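Local coordinates for SLH domain-containing protein (Pseudoflavonifractor capillosus, PDB 4OJU) that is of unknown function but, as a BspA-type leucine-rich repeat fragment of a longer SLH-domain protein, probably binds other proteins, at residues E17-F20 against D21-T25. Numbering follows the deposited sequence.
Sequences EIWF and DGTAT
Trp19 reaches across a beta hairpin to Thr25, its indole NE1 giving a hydrogen bond of 2.8 Å to OG1, which lies tilted from the ring plane. With CG anti to its carbonyl carbon (chi1 -58°), the indole leans back along the strand pair, where Glu17 CB lies over the rim of one face and Thr25 CB sits at the edge, 3.5 Å from NE1. A leucine here would probably leave the Thr25 hydroxyl without its donor and open a gap beside Glu17 CB. Beside the indole edge the backbones are firmly knit: Glu17 and Thr25 form an antiparallel hydrogen-bonded pair, and Trp19 N meets Thr23 O at 2.9 Å, almost straight at 175°. Ile18 and Ala24, a non-hydrogen-bonded pair, turn to the buried face and touch through CG1 and CB at 4.1 Å. The looser, solvent side is the type I turn from Trp19 to Gly22, closed by Gly22 N on Trp19 O at 3.0 Å, with a G1 beta bulge at Gly22, whose positive phi favours glycine. Asp21 OD1 accepts from Thr23 N, an Asx turn, and from Thr23 OG1 at 2.7 Å, both on one face of the carboxylate. It also lies 3.3 Å from Trp19 CB. Exposed Phe20 starts away from residues 21-25 and touches Ser3, Val4 and Glu6. The hairpin joins strands 14-19 and 24-29 near the chain's N-terminal end; strand 5-11 pairs with the first, strand 52-58 runs parallel to the second, and Val45 of strand 44-46 packs against Ile18 and Ala24.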
# COMPACT_ATOMS: atom_id res chain seq x y z
N GLU A 17 3.30 -32.94 -4.58
CA GLU A 17 3.71 -33.82 -3.50
C GLU A 17 2.45 -34.44 -2.96
O GLU A 17 1.49 -33.71 -2.65
CB GLU A 17 4.50 -33.09 -2.42
CG GLU A 17 5.94 -32.85 -2.85
CD GLU A 17 6.78 -32.07 -1.86
OE1 GLU A 17 6.20 -31.44 -0.94
OE2 GLU A 17 8.01 -32.05 -2.02
N ILE A 18 2.40 -35.76 -2.94
CA ILE A 18 1.26 -36.51 -2.40
C ILE A 18 1.66 -36.89 -0.98
O ILE A 18 2.69 -37.53 -0.80
CB ILE A 18 0.91 -37.75 -3.28
CG1 ILE A 18 0.44 -37.29 -4.68
CG2 ILE A 18 -0.13 -38.65 -2.61
CD1 ILE A 18 0.53 -38.41 -5.74
N TRP A 19 0.82 -36.50 -0.00
CA TRP A 19 1.03 -36.71 1.43
C TRP A 19 0.39 -37.99 1.90
O TRP A 19 -0.57 -38.44 1.29
CB TRP A 19 0.43 -35.52 2.18
CG TRP A 19 1.02 -34.22 1.75
CD1 TRP A 19 0.54 -33.36 0.81
CD2 TRP A 19 2.23 -33.64 2.25
NE1 TRP A 19 1.39 -32.29 0.67
CE2 TRP A 19 2.44 -32.45 1.53
CE3 TRP A 19 3.15 -34.02 3.23
CZ2 TRP A 19 3.54 -31.61 1.79
CZ3 TRP A 19 4.22 -33.17 3.50
CH2 TRP A 19 4.41 -31.99 2.78
N PHE A 20 0.87 -38.56 3.02
CA PHE A 20 0.27 -39.75 3.59
C PHE A 20 -1.19 -39.49 4.10
O PHE A 20 -1.93 -40.46 4.25
CB PHE A 20 1.15 -40.32 4.70
CG PHE A 20 2.26 -41.18 4.15
CD1 PHE A 20 2.00 -42.45 3.63
CD2 PHE A 20 3.58 -40.72 4.11
CE1 PHE A 20 3.03 -43.24 3.11
CE2 PHE A 20 4.60 -41.51 3.59
CZ PHE A 20 4.32 -42.76 3.09
N ASP A 21 -1.64 -38.22 4.25
CA ASP A 21 -3.04 -37.95 4.61
C ASP A 21 -3.99 -38.08 3.37
O ASP A 21 -5.18 -37.82 3.50
CB ASP A 21 -3.20 -36.57 5.29
CG ASP A 21 -3.06 -35.33 4.43
OD1 ASP A 21 -2.70 -35.46 3.25
OD2 ASP A 21 -3.29 -34.23 4.95
N GLY A 22 -3.45 -38.48 2.22
CA GLY A 22 -4.21 -38.72 1.00
C GLY A 22 -4.51 -37.49 0.17
O GLY A 22 -5.40 -37.53 -0.68
N THR A 23 -3.80 -36.38 0.41
CA THR A 23 -4.01 -35.16 -0.36
C THR A 23 -2.74 -34.79 -1.12
O THR A 23 -1.66 -35.28 -0.78
CB THR A 23 -4.46 -33.99 0.55
OG1 THR A 23 -3.37 -33.59 1.37
CG2 THR A 23 -5.68 -34.33 1.40
N ALA A 24 -2.86 -33.93 -2.11
CA ALA A 24 -1.72 -33.50 -2.88
C ALA A 24 -1.55 -31.99 -2.82
O ALA A 24 -2.53 -31.24 -2.77
CB ALA A 24 -1.87 -33.94 -4.33
N THR A 25 -0.30 -31.54 -2.79
CA THR A 25 0.04 -30.13 -2.83
C THR A 25 0.74 -29.85 -4.14
O THR A 25 1.67 -30.60 -4.49
CB THR A 25 0.96 -29.75 -1.63
OG1 THR A 25 0.24 -29.94 -0.43
CG2 THR A 25 1.50 -28.30 -1.69